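PDB 6RB3: 2-heptyl-3-hydroxy-4(1H)-quinolone dioxygenase from Mycobacterium abscessus, which catalyses ring cleavage of the Pseudomonas quinolone signal PQS with O2, giving N-octanoylanthranilate and carbon monoxide, and so degrades a quorum-sensing molecule. Local coordinates for residues F90-H95 / Q112-V117; G158-A163 / G242-F247; E130-L135 / V186-Y191. The protein carries 2 engineered substitutions. All blocks are in the same frame, centred on the assembly; numbering follows the deposited sequence.

From the N terminus the chain first closes contact 1. Its loop is short and mostly helical, and it forms one beta-alpha-beta unit in the core sheet of the alpha/beta hydrolase fold. Contact 3 opens next, at residues 130-135. Contact 2 opens at 158-163, before contact 3 has closed at 186-191, and closes only at 242-247. Contacts 2 and 3 therefore cross along the chain, while contact 1 precedes both. Contact 3 pairs two helices of the cap region beside the substrate. Contact 2 ties the turn just before helix 162-170 to the loop that follows strand 236-240. Contacts 1 and 2 meet where H95 packs against A246 and F247.

Contact 1. Residues F90-H95 / Q112-V117. With JWW (2-heptylquinoline-3,4-diol), chain D.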
loop_
_atom_site.group_PDB
_atom_site.type_symbol
_atom_site.label_atom_id
_atom_site.label_comp_id
_atom_site.label_asym_id
_atom_site.label_seq_id
_atom_site.Cartn_x
_atom_site.Cartn_y
_atom_site.Cartn_z
ATOM N N PHE A 90 -10.910 11.775 0.341
ATOM C CA PHE A 90 -10.149 10.941 -0.563
ATOM C C PHE A 90 -10.154 9.482 -0.134
ATOM O O PHE A 90 -10.417 9.142 1.040
ATOM C CB PHE A 90 -8.724 11.468 -0.673
ATOM C CG PHE A 90 -7.929 11.446 0.612
ATOM C CD1 PHE A 90 -7.983 12.507 1.512
ATOM C CD2 PHE A 90 -7.033 10.408 0.873
ATOM C CE1 PHE A 90 -7.188 12.518 2.651
ATOM C CE2 PHE A 90 -6.236 10.413 2.017
ATOM C CZ PHE A 90 -6.310 11.476 2.903
ATOM N N VAL A 91 -9.847 8.624 -1.112
ATOM C CA VAL A 91 -9.771 7.185 -0.853
ATOM C C VAL A 91 -8.375 6.638 -1.098
ATOM O O VAL A 91 -7.964 6.456 -2.239
ATOM C CB VAL A 91 -10.817 6.429 -1.700
ATOM C CG1 VAL A 91 -10.758 4.942 -1.503
ATOM C CG2 VAL A 91 -12.216 7.002 -1.384
ATOM N N PRO A 92 -7.636 6.304 -0.044
ATOM C CA PRO A 92 -6.353 5.616 -0.256
ATOM C C PRO A 92 -6.510 4.218 -0.852
ATOM O O PRO A 92 -7.372 3.446 -0.451
ATOM C CB PRO A 92 -5.736 5.553 1.151
ATOM C CG PRO A 92 -6.454 6.506 1.958
ATOM C CD PRO A 92 -7.844 6.638 1.381
ATOM N N ILE A 93 -5.640 3.911 -1.818
ATOM C CA ILE A 93 -5.410 2.582 -2.387
ATOM C C ILE A 93 -3.962 2.281 -2.049
ATOM O O ILE A 93 -3.073 2.874 -2.651
ATOM C CB ILE A 93 -5.601 2.557 -3.906
ATOM C CG1 ILE A 93 -6.911 3.216 -4.272
ATOM C CG2 ILE A 93 -5.517 1.106 -4.462
ATOM C CD1 ILE A 93 -7.057 3.391 -5.796
ATOM N N ALA A 94 -3.705 1.344 -1.156
ATOM C CA ALA A 94 -2.353 1.137 -0.662
ATOM C C ALA A 94 -1.894 -0.291 -0.932
ATOM O O ALA A 94 -2.657 -1.244 -0.758
ATOM C CB ALA A 94 -2.275 1.452 0.837
ATOM N N HIS A 95 -0.641 -0.438 -1.371
ATOM C CA HIS A 95 -0.107 -1.757 -1.674
ATOM C C HIS A 95 0.611 -2.358 -0.475
ATOM O O HIS A 95 1.468 -1.699 0.136
ATOM C CB HIS A 95 0.869 -1.713 -2.835
ATOM C CG HIS A 95 1.547 -3.018 -3.108
ATOM N ND1 HIS A 95 0.889 -4.096 -3.664
ATOM C CD2 HIS A 95 2.838 -3.403 -2.966
ATOM C CE1 HIS A 95 1.743 -5.086 -3.862
ATOM N NE2 HIS A 95 2.926 -4.701 -3.429
ATOM N N GLN A 112 -15.337 10.945 7.342
ATOM C CA GLN A 112 -15.847 11.862 6.329
ATOM C C GLN A 112 -14.726 12.290 5.381
ATOM O O GLN A 112 -14.919 12.300 4.160
ATOM C CB GLN A 112 -16.506 13.051 7.019
ATOM C CG GLN A 112 -17.711 12.708 7.945
ATOM C CD GLN A 112 -17.388 11.759 9.136
ATOM O OE1 GLN A 112 -16.714 12.142 10.114
ATOM N NE2 GLN A 112 -17.905 10.519 9.055
ATOM N N ARG A 113 -13.545 12.633 5.913
ATOM C CA ARG A 113 -12.395 12.971 5.056
ATOM C C ARG A 113 -11.869 11.744 4.306
ATOM O O ARG A 113 -11.547 11.831 3.126
ATOM C CB ARG A 113 -11.309 13.618 5.937
ATOM C CG ARG A 113 -10.075 14.146 5.222
ATOM C CD ARG A 113 -10.260 15.586 4.640
ATOM N NE ARG A 113 -9.135 15.940 3.755
ATOM C CZ ARG A 113 -7.926 16.352 4.165
ATOM N NH1 ARG A 113 -7.661 16.469 5.451
ATOM N NH2 ARG A 113 -6.965 16.619 3.289
ATOM N N VAL A 114 -11.769 10.599 4.976
ATOM C CA VAL A 114 -11.359 9.334 4.362
ATOM C C VAL A 114 -12.521 8.365 4.508
ATOM O O VAL A 114 -12.593 7.638 5.505
ATOM C CB VAL A 114 -10.092 8.783 5.025
ATOM C CG1 VAL A 114 -9.661 7.399 4.439
ATOM C CG2 VAL A 114 -8.929 9.825 4.873
ATOM N N PRO A 115 -13.468 8.338 3.572
ATOM C CA PRO A 115 -14.625 7.423 3.722
ATOM C C PRO A 115 -14.334 5.970 3.357
ATOM O O PRO A 115 -15.085 5.084 3.754
ATOM C CB PRO A 115 -15.686 8.022 2.768
ATOM C CG PRO A 115 -14.822 8.601 1.654
ATOM C CD PRO A 115 -13.599 9.205 2.391
ATOM N N ALA A 116 -13.265 5.679 2.630
ATOM C CA ALA A 116 -12.910 4.291 2.350
ATOM C C ALA A 116 -11.403 4.191 2.214
ATOM O O ALA A 116 -10.706 5.193 2.018
ATOM C CB ALA A 116 -13.598 3.737 1.087
ATOM N N VAL A 117 -10.913 2.959 2.381
ATOM C CA VAL A 117 -9.513 2.595 2.162
ATOM C C VAL A 117 -9.530 1.264 1.421
ATOM O O VAL A 117 -10.303 0.365 1.766
ATOM C CB VAL A 117 -8.729 2.465 3.472
ATOM C CG1 VAL A 117 -7.359 1.874 3.206
ATOM C CG2 VAL A 117 -8.536 3.814 4.149
HETATM C C10 JWW D . 5.661 -6.336 0.560
HETATM C C13 JWW D . 7.572 -4.177 -2.394
HETATM C C15 JWW D . 9.042 -3.399 -4.258
HETATM C C17 JWW D . 10.742 -4.858 -5.241
HETATM C C01 JWW D . 8.472 -6.934 3.039
HETATM C C02 JWW D . 9.676 -6.320 3.387
HETATM C C03 JWW D . 10.099 -5.173 2.739
HETATM C C04 JWW D . 9.314 -4.654 1.737
HETATM C C05 JWW D . 8.138 -5.269 1.425
HETATM C C06 JWW D . 7.685 -6.397 2.038
HETATM C C07 JWW D . 6.418 -6.981 1.620
HETATM C C09 JWW D . 6.184 -5.210 -0.055
HETATM C C11 JWW D . 5.439 -4.464 -1.173
HETATM C C12 JWW D . 6.367 -3.440 -1.837
HETATM C C14 JWW D . 7.655 -3.968 -3.912
HETATM C C16 JWW D . 9.499 -4.037 -5.564
HETATM N N08 JWW D . 7.412 -4.696 0.402
HETATM O O18 JWW D . 4.453 -6.883 0.124
HETATM O O19 JWW D . 5.889 -8.160 2.214
#
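F90 and R113 are joined by the one hydrogen bond between residues 90-95 and 112-117. The amide of F90 donates to the carbonyl O of R113, with N to O at 2.9 Å. Two longer CA-H...O contacts follow. V114 CA lies 3.5 Å from F90 O, and V117 CA faces P92 O.

The F90 ring carries the main side-chain contact. Its CG sits between the backbone N and the carbonyl carbon (chi1 63°), which brings the far end of the ring back to the other segment. V114 CG2 lies over one face as a CH-pi contact, 4.0 Å from the ring centroid. The R113 guanidinium is steeply tilted to the ring, with the planes 75° apart. F90 CE1 lies over its face. The polar end of R113 turns elsewhere, to the backbone O of D88 and V87 and to a salt bridge with D83.

Apolar packing completes the contact. P92 CD packs on V114 CG1 at 3.6 Å and also reaches V117 CG2. V91 CG1 rests on A116 CB at 4.0 Å. The carbonyl O of A116 lies against P92 CD at 3.3 Å.

At the far end of the strand, H95 CD2 comes within 3.3 Å of the substrate carbon C11.

The segments belong to the beta-alpha-beta crossover of strand 90-95, helix 98-113 and strand 116-120. The two strands are parallel neighbours in the sheet. Strand 24-28 flanks strand 90-95 on its other edge. I105 and L109 of helix 98-113 pack on F90, and L263 of helix 253-265 packs on A116.

Contact 2. Residues G158-A163 / G242-F247; sequences GTTNQA and GGETAF. Engineered in segment 242-247: A246 (natural residue His).
T159 and E244 make the polar part of this contact. T159 OG1 donates a weak hydrogen bond to E244 OE1, at 3.3 Å. The same carboxylate oxygen lies 3.2 Å from T159 CA, so it sits against the backbone as well as the hydroxyl. The E244 chain is extended beyond CG, which carries the carboxylate across to T159. E244 is exposed, and the link lies at the outer side of the contact.

Each segment also holds an ST turn. In the first, T159 OG1 accepts from the amide of N161 at 2.8 Å. T159 OG1 is anti to the backbone N (chi1 -178°), on the side of the carbonyl carbon, and from there it meets both N161 and E244. In the second, T245 OG1 accepts from the amide of F247 at 3.2 Å. The T245 hydroxyl is also hydrogen-bonded to E251, whose carboxylate binds the amide of E244 too. E251 thus holds the loop at two points, the hydroxyl of T245 and the amide of E244.

The apolar part is small and buried. T245 CG2 meets T159 CB at 3.5 Å, and the T159 methyl CG2 lies a little farther off at 3.8 Å. The two threonines meet mainly through carbon; both hydroxyls are engaged elsewhere, in their ST turns and with E244 or E251.

A246 is an engineered residue that replaces the natural His, the probable proton donor/acceptor of the active site. F247 follows it, touches the substrate and packs its ring on H95.

N161 is the N-cap of helix 162-170, where its OD1 takes the amide of V164. V164 also packs on T245 and F247. F247 is the N-cap of helix 248-251, so the contact lies where two helices start. The backbone of A246 is bonded to W155 of helix 144-156.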
loop_
_atom_site.group_PDB
_atom_site.type_symbol
_atom_site.label_atom_id
_atom_site.label_comp_id
_atom_site.label_asym_id
_atom_site.label_seq_id
_atom_site.Cartn_x
_atom_site.Cartn_y
_atom_site.Cartn_z
ATOM N N GLY A 158 5.277 -18.269 -10.002
ATOM C CA GLY A 158 5.858 -18.585 -11.286
ATOM C C GLY A 158 5.413 -17.677 -12.402
ATOM O O GLY A 158 5.282 -18.131 -13.551
ATOM N N THR A 159 5.163 -16.409 -12.101
ATOM C CA THR A 159 4.367 -15.636 -13.032
ATOM C C THR A 159 5.102 -15.457 -14.357
ATOM O O THR A 159 6.329 -15.385 -14.415
ATOM C CB THR A 159 4.011 -14.253 -12.469
ATOM O OG1 THR A 159 3.178 -13.567 -13.421
ATOM C CG2 THR A 159 5.243 -13.429 -12.239
ATOM N N THR A 160 4.314 -15.353 -15.420
ATOM C CA THR A 160 4.733 -14.950 -16.747
ATOM C C THR A 160 4.228 -13.556 -17.097
ATOM O O THR A 160 4.368 -13.137 -18.242
ATOM C CB THR A 160 4.183 -15.971 -17.740
ATOM O OG1 THR A 160 2.800 -16.148 -17.423
ATOM C CG2 THR A 160 4.875 -17.302 -17.586
ATOM N N ASN A 161 3.582 -12.876 -16.154
ATOM C CA ASN A 161 3.055 -11.538 -16.385
ATOM C C ASN A 161 4.206 -10.553 -16.554
ATOM O O ASN A 161 4.980 -10.347 -15.609
ATOM C CB ASN A 161 2.172 -11.145 -15.191
ATOM C CG ASN A 161 1.426 -9.859 -15.406
ATOM O OD1 ASN A 161 1.882 -8.758 -15.013
ATOM N ND2 ASN A 161 0.238 -9.979 -16.001
ATOM N N GLN A 162 4.322 -9.964 -17.758
ATOM C CA GLN A 162 5.426 -9.062 -18.060
ATOM C C GLN A 162 5.355 -7.793 -17.217
ATOM O O GLN A 162 6.382 -7.313 -16.727
ATOM C CB GLN A 162 5.425 -8.676 -19.539
ATOM C CG GLN A 162 5.876 -9.754 -20.514
ATOM C CD GLN A 162 7.281 -10.250 -20.266
ATOM O OE1 GLN A 162 8.236 -9.473 -20.248
ATOM N NE2 GLN A 162 7.412 -11.563 -20.057
ATOM N N ALA A 163 4.163 -7.224 -17.044
ATOM C CA ALA A 163 4.059 -6.012 -16.252
ATOM C C ALA A 163 4.718 -6.231 -14.899
ATOM O O ALA A 163 5.520 -5.408 -14.438
ATOM C CB ALA A 163 2.585 -5.610 -16.105
ATOM N N GLY A 242 -7.921 -13.831 -9.054
ATOM C CA GLY A 242 -7.300 -15.029 -9.567
ATOM C C GLY A 242 -5.873 -14.885 -10.094
ATOM O O GLY A 242 -5.482 -15.594 -11.028
ATOM N N GLY A 243 -5.092 -14.015 -9.534
ATOM C CA GLY A 243 -3.784 -13.745 -10.082
ATOM C C GLY A 243 -2.765 -14.717 -9.567
ATOM O O GLY A 243 -2.987 -15.454 -8.600
ATOM N N GLU A 244 -1.598 -14.702 -10.194
ATOM C CA GLU A 244 -0.481 -15.488 -9.673
ATOM C C GLU A 244 0.368 -14.762 -8.635
ATOM O O GLU A 244 1.088 -15.424 -7.872
ATOM C CB GLU A 244 0.425 -15.902 -10.834
ATOM C CG GLU A 244 -0.275 -16.811 -11.808
ATOM C CD GLU A 244 0.481 -17.065 -13.074
ATOM O OE1 GLU A 244 1.279 -16.219 -13.506
ATOM O OE2 GLU A 244 0.276 -18.148 -13.649
ATOM N N THR A 245 0.291 -13.425 -8.583
ATOM C CA THR A 245 1.286 -12.641 -7.865
ATOM C C THR A 245 0.671 -11.870 -6.713
ATOM O O THR A 245 -0.555 -11.709 -6.614
ATOM C CB THR A 245 1.993 -11.642 -8.788
ATOM O OG1 THR A 245 1.132 -10.520 -9.065
ATOM C CG2 THR A 245 2.307 -12.303 -10.107
ATOM N N ALA A 246 1.566 -11.380 -5.850
ATOM C CA ALA A 246 1.231 -10.517 -4.737
ATOM C C ALA A 246 1.197 -9.036 -5.145
ATOM O O ALA A 246 1.375 -8.172 -4.274
ATOM C CB ALA A 246 2.244 -10.756 -3.621
ATOM N N PHE A 247 0.987 -8.743 -6.444
ATOM C CA PHE A 247 0.888 -7.383 -6.989
ATOM C C PHE A 247 -0.416 -7.284 -7.791
ATOM O O PHE A 247 -0.408 -7.086 -9.013
ATOM C CB PHE A 247 2.078 -7.052 -7.914
ATOM C CG PHE A 247 3.447 -6.962 -7.232
ATOM C CD1 PHE A 247 3.859 -5.820 -6.633
ATOM C CD2 PHE A 247 4.306 -8.020 -7.245
ATOM C CE1 PHE A 247 5.110 -5.733 -6.046
ATOM C CE2 PHE A 247 5.554 -7.955 -6.666
ATOM C CZ PHE A 247 5.964 -6.825 -6.065
#

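Contact 3. Residues E130-L135 / V186-Y191; sequences EFVAAL and VIDEAY. With JWW (2-heptylquinoline-3,4-diol), chain D.
I187 packs on L135 and F131 and also reaches the substrate. Its CG2 meets L135 CD2 at 3.7 Å, and the two side chains cross at about a right angle. The same methyl lies 4.1 Å from F131 CZ. I187 CG1 is anti to the carbonyl carbon (chi1 -64°). This branch takes CD1 to the quinoline ring, 3.7 Å from substrate C02. CG2 is left to face the other helix, so the two branches of I187 serve different partners.

D188 comes next. Its backbone CA is 3.7 Å from L135 CD1, and its CB is nearly as close. L135 CD2 lies on I187 and CD1 reaches D188, though CD1 also touches I187 CG2. D188 OD1 lies beside V132 CG1 at 4.0 Å, an apolar neighbour. The other oxygen, OD2, makes a salt bridge to R192, one turn farther along the same helix.

Y191 closes the segment. Its CE2 meets F131 CE2 at 3.9 Å. Y191 CE2 lies at the edge of the F131 ring, near its plane, and the two side chains run at about a right angle. The Y191 hydroxyl is hydrogen-bonded to the backbone O of I123.

F131 also borders the substrate, with CE1 3.6 Å from O19. F131 and I187 are thus both part of the wall of the ligand pocket.

The axes of the two segments come within 10.0 Å and their directions differ by 141°. Both helices lie in the helical insertion between strands 116-120 and 209-214, where alpha/beta hydrolases carry their cap. L151 of helix 144-156 packs on F131 and A134. Y191 meets W100 of helix 98-113 edge-to-face. I187 touches H97, which binds the substrate, in the loop between strand 90-95 and helix 98-113.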
loop_
_atom_site.group_PDB
_atom_site.type_symbol
_atom_site.label_atom_id
_atom_site.label_comp_id
_atom_site.label_asym_id
_atom_site.label_seq_id
_atom_site.Cartn_x
_atom_site.Cartn_y
_atom_site.Cartn_z
ATOM N N GLU A 130 8.155 -17.645 8.911
ATOM C CA GLU A 130 8.988 -17.510 7.712
ATOM C C GLU A 130 9.105 -16.048 7.269
ATOM O O GLU A 130 10.170 -15.597 6.830
ATOM C CB GLU A 130 8.394 -18.365 6.591
ATOM C CG GLU A 130 9.307 -19.415 5.998
ATOM C CD GLU A 130 8.547 -20.569 5.333
ATOM O OE1 GLU A 130 7.380 -20.831 5.712
ATOM O OE2 GLU A 130 9.123 -21.221 4.437
ATOM N N PHE A 131 8.011 -15.298 7.387
ATOM C CA PHE A 131 7.994 -13.884 7.032
ATOM C C PHE A 131 8.782 -13.052 8.031
ATOM O O PHE A 131 9.566 -12.187 7.626
ATOM C CB PHE A 131 6.529 -13.409 6.909
ATOM C CG PHE A 131 6.386 -11.963 6.551
ATOM C CD1 PHE A 131 6.998 -11.445 5.431
ATOM C CD2 PHE A 131 5.649 -11.122 7.347
ATOM C CE1 PHE A 131 6.888 -10.116 5.117
ATOM C CE2 PHE A 131 5.505 -9.775 7.040
ATOM C CZ PHE A 131 6.124 -9.273 5.928
ATOM N N VAL A 132 8.644 -13.334 9.330
ATOM C CA VAL A 132 9.429 -12.615 10.324
ATOM C C VAL A 132 10.922 -12.822 10.093
ATOM O O VAL A 132 11.729 -11.916 10.323
ATOM C CB VAL A 132 9.019 -13.054 11.738
ATOM C CG1 VAL A 132 10.027 -12.560 12.797
ATOM C CG2 VAL A 132 7.627 -12.517 12.057
ATOM N N ALA A 133 11.326 -14.029 9.687
ATOM C CA ALA A 133 12.743 -14.259 9.412
ATOM C C ALA A 133 13.229 -13.383 8.259
ATOM O O ALA A 133 14.322 -12.809 8.330
ATOM C CB ALA A 133 13.011 -15.737 9.104
ATOM N N ALA A 134 12.432 -13.260 7.185
ATOM C CA ALA A 134 12.808 -12.355 6.085
ATOM C C ALA A 134 12.896 -10.902 6.566
ATOM O O ALA A 134 13.785 -10.146 6.146
ATOM C CB ALA A 134 11.812 -12.481 4.928
ATOM N N LEU A 135 11.996 -10.493 7.457
ATOM C CA LEU A 135 12.044 -9.126 7.946
ATOM C C LEU A 135 13.290 -8.878 8.783
ATOM O O LEU A 135 13.765 -7.734 8.858
ATOM C CB LEU A 135 10.810 -8.826 8.784
ATOM C CG LEU A 135 9.397 -8.808 8.216
ATOM C CD1 LEU A 135 8.374 -8.561 9.349
ATOM C CD2 LEU A 135 9.290 -7.735 7.155
ATOM N N VAL A 186 10.218 -1.377 10.499
ATOM C CA VAL A 186 8.903 -0.787 10.660
ATOM C C VAL A 186 7.822 -1.854 10.532
ATOM O O VAL A 186 6.869 -1.880 11.307
ATOM C CB VAL A 186 8.709 0.337 9.619
ATOM C CG1 VAL A 186 7.248 0.728 9.530
ATOM C CG2 VAL A 186 9.602 1.547 9.935
ATOM N N ILE A 187 7.943 -2.735 9.538
ATOM C CA ILE A 187 6.936 -3.779 9.336
ATOM C C ILE A 187 6.912 -4.738 10.523
ATOM O O ILE A 187 5.855 -5.042 11.090
ATOM C CB ILE A 187 7.207 -4.534 8.024
ATOM C CG1 ILE A 187 7.057 -3.591 6.830
ATOM C CG2 ILE A 187 6.246 -5.739 7.910
ATOM C CD1 ILE A 187 7.697 -4.089 5.597
ATOM N N ASP A 188 8.084 -5.227 10.919
ATOM C CA ASP A 188 8.153 -6.112 12.072
ATOM C C ASP A 188 7.512 -5.459 13.301
ATOM O O ASP A 188 6.728 -6.100 14.019
ATOM C CB ASP A 188 9.602 -6.501 12.319
ATOM C CG ASP A 188 9.748 -7.597 13.339
ATOM O OD1 ASP A 188 9.189 -8.689 13.139
ATOM O OD2 ASP A 188 10.457 -7.367 14.330
ATOM N N GLU A 189 7.827 -4.174 13.548
ATOM C CA GLU A 189 7.304 -3.472 14.722
ATOM C C GLU A 189 5.793 -3.252 14.633
ATOM O O GLU A 189 5.113 -3.230 15.664
ATOM C CB GLU A 189 8.056 -2.141 14.883
ATOM C CG GLU A 189 7.424 -1.114 15.839
ATOM C CD GLU A 189 7.953 0.329 15.627
ATOM O OE1 GLU A 189 8.598 0.614 14.590
ATOM O OE2 GLU A 189 7.722 1.190 16.498
ATOM N N ALA A 190 5.245 -3.095 13.425
ATOM C CA ALA A 190 3.798 -3.011 13.293
ATOM C C ALA A 190 3.125 -4.335 13.648
ATOM O O ALA A 190 2.074 -4.342 14.301
ATOM C CB ALA A 190 3.423 -2.574 11.877
ATOM N N TYR A 191 3.681 -5.474 13.211
ATOM C CA TYR A 191 3.062 -6.740 13.604
ATOM C C TYR A 191 3.229 -6.989 15.103
ATOM O O TYR A 191 2.272 -7.390 15.785
ATOM C CB TYR A 191 3.609 -7.897 12.790
ATOM C CG TYR A 191 3.006 -7.978 11.400
ATOM C CD1 TYR A 191 1.815 -8.680 11.158
ATOM C CD2 TYR A 191 3.619 -7.364 10.329
ATOM C CE1 TYR A 191 1.258 -8.746 9.876
ATOM C CE2 TYR A 191 3.088 -7.440 9.033
ATOM C CZ TYR A 191 1.901 -8.107 8.816
ATOM O OH TYR A 191 1.389 -8.148 7.522
HETATM C C10 JWW D . 5.661 -6.336 0.560
HETATM C C13 JWW D . 7.572 -4.177 -2.394
HETATM C C15 JWW D . 9.042 -3.399 -4.258
HETATM C C17 JWW D . 10.742 -4.858 -5.241
HETATM C C01 JWW D . 8.472 -6.934 3.039
HETATM C C02 JWW D . 9.676 -6.320 3.387
HETATM C C03 JWW D . 10.099 -5.173 2.739
HETATM C C04 JWW D . 9.314 -4.654 1.737
HETATM C C05 JWW D . 8.138 -5.269 1.425
HETATM C C06 JWW D . 7.685 -6.397 2.038
HETATM C C07 JWW D . 6.418 -6.981 1.620
HETATM C C09 JWW D . 6.184 -5.210 -0.055
HETATM C C11 JWW D . 5.439 -4.464 -1.173
HETATM C C12 JWW D . 6.367 -3.440 -1.837
HETATM C C14 JWW D . 7.655 -3.968 -3.912
HETATM C C16 JWW D . 9.499 -4.037 -5.564
HETATM N N08 JWW D . 7.412 -4.696 0.402
HETATM O O18 JWW D . 4.453 -6.883 0.124
HETATM O O19 JWW D . 5.889 -8.160 2.214
#